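Side-chain contacts in nickel ABC transporter (Nickel-binding protein) (Bacillus halodurans, PDB 3T66), which probably serves as the extracellular solute-binding component of an ABC importer, perhaps capturing nickel or peptides for uptake: residues Pro289-Ala294 and Val387-Gly392; Tyr396-Thr401 and Lys436-Ala441. One frame throughout, in Å; residues are numbered along the deposited sequence.

Contact 1: Pro289-Ala294 and Val387-Gly392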
loop_
_atom_site.group_PDB
_atom_site.type_symbol
_atom_site.label_atom_id
_atom_site.label_comp_id
_atom_site.label_asym_id
_atom_site.label_seq_id
_atom_site.Cartn_x
_atom_site.Cartn_y
_atom_site.Cartn_z
ATOM N N PRO A 289 -2.247 -5.925 10.812
ATOM C CA PRO A 289 -3.089 -6.821 11.544
ATOM C C PRO A 289 -4.535 -6.898 11.015
ATOM O O PRO A 289 -5.110 -7.969 11.030
ATOM C CB PRO A 289 -3.019 -6.250 12.972
ATOM C CG PRO A 289 -1.727 -5.407 12.977
ATOM C CD PRO A 289 -1.758 -4.807 11.643
ATOM N N THR A 290 -5.100 -5.799 10.539
ATOM C CA THR A 290 -6.522 -5.742 10.208
ATOM C C THR A 290 -6.933 -6.552 8.963
ATOM O O THR A 290 -8.124 -6.754 8.684
ATOM C CB THR A 290 -6.973 -4.298 10.071
ATOM O OG1 THR A 290 -5.813 -3.455 10.035
ATOM C CG2 THR A 290 -7.737 -3.901 11.282
ATOM N N LEU A 291 -5.927 -7.031 8.236
ATOM C CA LEU A 291 -6.124 -7.810 7.020
ATOM C C LEU A 291 -6.727 -9.130 7.411
ATOM O O LEU A 291 -6.473 -9.616 8.508
ATOM C CB LEU A 291 -4.810 -8.019 6.298
ATOM C CG LEU A 291 -4.392 -6.884 5.365
ATOM C CD1 LEU A 291 -2.911 -6.926 5.134
ATOM C CD2 LEU A 291 -5.082 -6.962 4.007
ATOM N N PRO A 292 -7.563 -9.702 6.527
ATOM C CA PRO A 292 -8.231 -10.943 6.862
ATOM C C PRO A 292 -7.251 -12.137 6.933
ATOM O O PRO A 292 -7.556 -13.144 7.559
ATOM C CB PRO A 292 -9.241 -11.093 5.724
ATOM C CG PRO A 292 -8.600 -10.416 4.580
ATOM C CD PRO A 292 -7.937 -9.237 5.182
ATOM N N PHE A 293 -6.075 -12.017 6.323
ATOM C CA PHE A 293 -5.095 -13.111 6.287
ATOM C C PHE A 293 -3.832 -12.873 7.082
ATOM O O PHE A 293 -2.783 -13.389 6.727
ATOM C CB PHE A 293 -4.701 -13.451 4.850
ATOM C CG PHE A 293 -4.361 -12.247 3.990
ATOM C CD1 PHE A 293 -3.134 -11.636 4.077
ATOM C CD2 PHE A 293 -5.283 -11.756 3.051
ATOM C CE1 PHE A 293 -2.826 -10.550 3.245
ATOM C CE2 PHE A 293 -4.965 -10.689 2.229
ATOM C CZ PHE A 293 -3.737 -10.093 2.328
ATOM N N ALA A 294 -3.923 -12.112 8.165
ATOM C CA ALA A 294 -2.776 -11.857 8.999
ATOM C C ALA A 294 -2.875 -12.759 10.205
ATOM O O ALA A 294 -3.951 -12.943 10.765
ATOM C CB ALA A 294 -2.750 -10.418 9.397
ATOM N N VAL A 387 5.296 -2.478 -0.511
ATOM C CA VAL A 387 3.841 -2.530 -0.249
ATOM C C VAL A 387 3.462 -3.975 -0.484
ATOM O O VAL A 387 3.661 -4.482 -1.582
ATOM C CB VAL A 387 3.012 -1.706 -1.198
ATOM C CG1 VAL A 387 1.704 -1.451 -0.560
ATOM C CG2 VAL A 387 3.678 -0.416 -1.506
ATOM N N THR A 388 2.930 -4.637 0.546
ATOM C CA THR A 388 2.835 -6.101 0.544
ATOM C C THR A 388 1.444 -6.601 0.107
ATOM O O THR A 388 1.283 -7.767 -0.308
ATOM C CB THR A 388 3.189 -6.672 1.916
ATOM O OG1 THR A 388 2.188 -6.285 2.833
ATOM C CG2 THR A 388 4.449 -6.108 2.402
ATOM N N SER A 389 0.452 -5.715 0.199
ATOM C CA SER A 389 -0.923 -6.082 -0.068
ATOM C C SER A 389 -1.636 -4.882 -0.692
ATOM O O SER A 389 -2.516 -4.244 -0.075
ATOM C CB SER A 389 -1.578 -6.513 1.216
ATOM O OG SER A 389 -1.390 -5.514 2.190
ATOM N N PRO A 390 -1.285 -4.588 -1.949
ATOM C CA PRO A 390 -1.545 -3.273 -2.546
ATOM C C PRO A 390 -3.044 -2.992 -2.644
ATOM O O PRO A 390 -3.481 -1.828 -2.429
ATOM C CB PRO A 390 -0.935 -3.387 -3.955
ATOM C CG PRO A 390 -0.313 -4.792 -4.038
ATOM C CD PRO A 390 -1.006 -5.600 -2.979
ATOM N N ARG A 391 -3.832 -4.017 -2.982
ATOM C CA ARG A 391 -5.257 -3.806 -2.888
ATOM C C ARG A 391 -5.953 -4.975 -2.327
ATOM O O ARG A 391 -6.858 -5.539 -2.936
ATOM C CB ARG A 391 -5.877 -3.261 -4.164
ATOM C CG ARG A 391 -5.484 -3.926 -5.379
ATOM C CD ARG A 391 -4.974 -2.957 -6.394
ATOM N NE ARG A 391 -4.264 -3.812 -7.326
ATOM C CZ ARG A 391 -3.050 -3.604 -7.812
ATOM N NH1 ARG A 391 -2.541 -4.517 -8.627
ATOM N NH2 ARG A 391 -2.377 -2.496 -7.538
ATOM N N GLY A 392 -5.505 -5.349 -1.136
ATOM C CA GLY A 392 -6.084 -6.457 -0.398
ATOM C C GLY A 392 -5.656 -7.843 -0.769
ATOM O O GLY A 392 -6.189 -8.784 -0.220
#
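Leu291 and Phe293 meet Ser389 and Gly392 in a buried contact between two loops, one following strand 280-282 and leading on toward helix 304-314, the other joining strand 381-387 to helix 395-402. It lies near the middle of a solute-binding protein of family 5, with its centre about 9 Å from the centre of the chain. The first loop is shaped by a type I beta turn from Leu291 to Ala294. Pro292 and Phe293 occupy its two central positions, and both Leu291 and Phe293 start toward the facing loop. With CG beside its backbone N (chi1 -85°), Leu291 extends CD1 to the serine: this methyl is 3.6 Å from Ser389 OG and 4.2 Å from Ser389 CB. The Phe293 ring presents an edge. The carbonyl oxygen of Gly392 does the touching there, in the plane of the ring, with Gly392 O 3.3 Å from Phe293 CE2 and 3.8 Å from Phe293 CZ, while Ser389 CB approaches the same rim near the ring plane, 4.3 Å from Phe293 CZ. The CA atoms of Leu291 and Gly392 are the nearest pair, 7.5 Å apart, so the side chains of Leu291 and Phe293 span most of the gap, meeting a serine side chain and a backbone carbonyl. Phe293 also packs edge-to-face with Phe287 and touches helix 431-447. A hydrogen bond from Thr388 OG1 to Pro286 O ties the two loops together just beside the contact. No hydrogen bond joins the two segments themselves: a methyl lies against a hydroxyl, and a carbonyl oxygen faces mainly the ring C-H at CE2, which implies cohesion by dispersion and, at the aromatic edge, perhaps a weak electrostatic attraction.

Contact 2: Tyr396-Thr401 and Lys436-Ala441; sequences YYLNAT and KLTEQA
Leu398 meets Thr438 and Ala441 with no flat group between them; the Tyr396 ring packs along its own helix, with Ala400 CB on one face, 3.7 Å above the plane and offset toward the rim. The side chains of Tyr396 and Ala400 both touch Leu408 in a loop. Across the contact the touching is done by methyl groups. Leu398 holds CG beside its backbone N (chi1 -79°) and directs CD1 at the second helix, where it lies 3.5 Å from Thr438 CG2 and 4.2 Å from Ala441 CB. The leucine and threonine side chains meet at a slant, and the single leucine methyl serves both neighbours, which are three residues apart on one side of their helix. This is helix-helix packing between 395-402 and 431-447, two helices of the solute-binding fold, with the CA atoms of Leu398 and Ala441 8.1 Å apart at the nearest point. Helix 416-426 packs against both: Thr438 and Leu437 touch Leu425, and Asn399 touches Ile422 and accepts a hydrogen bond at OD1 from Asn426 ND2. The turn of Thr438 sends its methyl to Leu398 and its hydroxyl back to its own helix. Its CG2 is anti to the backbone N and faces the leucine, while its OG1 is hydrogen-bonded to Arg434 O one turn earlier. Thr401 makes a comparable use of a threonine hydroxyl: OG1 donates to Tyr397 O at 2.9 Å, with a C=O...donor angle of 147° and a tilt of 21° from the carbonyl plane. Thr401 N reaches that oxygen too, from the opposite face of the plane, so Tyr397 O is gripped by two donors of one residue.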
loop_
_atom_site.group_PDB
_atom_site.type_symbol
_atom_site.label_atom_id
_atom_site.label_comp_id
_atom_site.label_asym_id
_atom_site.label_seq_id
_atom_site.Cartn_x
_atom_site.Cartn_y
_atom_site.Cartn_z
ATOM N N TYR A 396 0.859 -11.344 -5.451
ATOM C CA TYR A 396 1.987 -10.801 -6.168
ATOM C C TYR A 396 3.165 -10.684 -5.231
ATOM O O TYR A 396 4.257 -11.119 -5.564
ATOM C CB TYR A 396 1.723 -9.456 -6.854
ATOM C CG TYR A 396 3.010 -8.932 -7.491
ATOM C CD1 TYR A 396 3.375 -9.277 -8.819
ATOM C CD2 TYR A 396 3.920 -8.156 -6.725
ATOM C CE1 TYR A 396 4.574 -8.835 -9.373
ATOM C CE2 TYR A 396 5.123 -7.715 -7.257
ATOM C CZ TYR A 396 5.442 -8.049 -8.575
ATOM O OH TYR A 396 6.648 -7.585 -9.047
ATOM N N TYR A 397 2.974 -10.101 -4.064
ATOM C CA TYR A 397 4.129 -9.888 -3.192
ATOM C C TYR A 397 4.846 -11.194 -2.871
ATOM O O TYR A 397 6.091 -11.306 -2.937
ATOM C CB TYR A 397 3.667 -9.260 -1.898
ATOM C CG TYR A 397 4.656 -9.381 -0.806
ATOM C CD1 TYR A 397 5.844 -8.655 -0.843
ATOM C CD2 TYR A 397 4.409 -10.220 0.291
ATOM C CE1 TYR A 397 6.777 -8.721 0.197
ATOM C CE2 TYR A 397 5.343 -10.330 1.350
ATOM C CZ TYR A 397 6.533 -9.557 1.307
ATOM O OH TYR A 397 7.467 -9.627 2.342
ATOM N N LEU A 398 4.042 -12.178 -2.500
ATOM C CA LEU A 398 4.585 -13.369 -1.926
ATOM C C LEU A 398 5.296 -14.064 -3.013
ATOM O O LEU A 398 6.462 -14.406 -2.877
ATOM C CB LEU A 398 3.500 -14.267 -1.385
ATOM C CG LEU A 398 2.968 -13.831 -0.043
ATOM C CD1 LEU A 398 1.722 -14.625 0.255
ATOM C CD2 LEU A 398 3.995 -14.009 1.019
ATOM N N ASN A 399 4.605 -14.265 -4.116
ATOM C CA ASN A 399 5.254 -14.901 -5.213
ATOM C C ASN A 399 6.557 -14.176 -5.589
ATOM O O ASN A 399 7.625 -14.809 -5.717
ATOM C CB ASN A 399 4.331 -15.011 -6.400
ATOM C CG ASN A 399 4.810 -16.040 -7.372
ATOM O OD1 ASN A 399 4.494 -17.235 -7.249
ATOM N ND2 ASN A 399 5.606 -15.602 -8.336
ATOM N N ALA A 400 6.486 -12.854 -5.707
ATOM C CA ALA A 400 7.632 -12.096 -6.136
ATOM C C ALA A 400 8.807 -12.258 -5.174
ATOM O O ALA A 400 9.968 -12.333 -5.597
ATOM C CB ALA A 400 7.279 -10.659 -6.298
ATOM N N THR A 401 8.541 -12.348 -3.887
ATOM C CA THR A 401 9.655 -12.260 -2.940
ATOM C C THR A 401 10.170 -13.616 -2.406
ATOM O O THR A 401 11.291 -13.724 -1.848
ATOM C CB THR A 401 9.256 -11.307 -1.810
ATOM O OG1 THR A 401 8.700 -10.115 -2.403
ATOM C CG2 THR A 401 10.430 -10.947 -0.968
ATOM N N LYS A 436 -6.903 -18.245 3.250
ATOM C CA LYS A 436 -6.363 -19.257 4.196
ATOM C C LYS A 436 -4.888 -19.509 3.883
ATOM O O LYS A 436 -4.040 -19.644 4.791
ATOM C CB LYS A 436 -7.174 -20.583 4.242
ATOM N N LEU A 437 -4.580 -19.556 2.593
ATOM C CA LEU A 437 -3.227 -19.878 2.157
ATOM C C LEU A 437 -2.218 -18.768 2.504
ATOM O O LEU A 437 -1.110 -19.045 2.946
ATOM C CB LEU A 437 -3.246 -20.202 0.682
ATOM C CG LEU A 437 -4.000 -21.507 0.470
ATOM C CD1 LEU A 437 -4.643 -21.553 -0.876
ATOM C CD2 LEU A 437 -3.042 -22.627 0.549
ATOM N N THR A 438 -2.622 -17.529 2.377
ATOM C CA THR A 438 -1.756 -16.426 2.708
ATOM C C THR A 438 -1.381 -16.371 4.190
ATOM O O THR A 438 -0.289 -15.989 4.514
ATOM C CB THR A 438 -2.385 -15.117 2.238
ATOM O OG1 THR A 438 -3.106 -15.363 1.042
ATOM C CG2 THR A 438 -1.361 -14.111 1.919
ATOM N N GLU A 439 -2.285 -16.762 5.079
ATOM C CA GLU A 439 -2.040 -16.781 6.510
ATOM C C GLU A 439 -0.984 -17.814 6.771
ATOM O O GLU A 439 -0.196 -17.678 7.659
ATOM C CB GLU A 439 -3.304 -17.174 7.293
ATOM C CG GLU A 439 -4.125 -16.071 8.013
ATOM C CD GLU A 439 -4.523 -16.413 9.448
ATOM O OE1 GLU A 439 -3.653 -16.898 10.154
ATOM O OE2 GLU A 439 -5.670 -16.183 9.892
ATOM N N GLN A 440 -0.979 -18.865 5.983
ATOM C CA GLN A 440 -0.077 -19.970 6.173
ATOM C C GLN A 440 1.289 -19.627 5.698
ATOM O O GLN A 440 2.268 -19.995 6.277
ATOM C CB GLN A 440 -0.547 -21.146 5.354
ATOM C CG GLN A 440 -1.798 -21.783 5.822
ATOM C CD GLN A 440 -2.098 -23.006 5.042
ATOM O OE1 GLN A 440 -3.237 -23.400 4.872
ATOM N NE2 GLN A 440 -1.065 -23.621 4.547
ATOM N N ALA A 441 1.342 -18.960 4.579
ATOM C CA ALA A 441 2.587 -18.543 4.043
ATOM C C ALA A 441 3.134 -17.508 5.026
ATOM O O ALA A 441 4.317 -17.518 5.348
ATOM C CB ALA A 441 2.379 -17.955 2.683
#

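In the fold
Contact 1 closes along the chain before contact 2 opens, yet their centres are only about 10 Å apart and the two share a border. Phe293 CD1 of contact 1 lies 3.7 Å from Thr438 CG2, the methyl that also meets Leu398 in contact 2. Nearby, Phe293 O lies 3.3 Å from Glu439 CG. The other halves adjoin as well: Thr388 O is 3.2 Å from Tyr397 CB, where the loop 387-392 runs on toward helix 395-402. The two contacts therefore adjoin, through Phe293 and Thr438 on one side and Thr388 and Tyr397 on the other. Both lie away from Asp179, a residue seen to bind calcium in a structure of this protein.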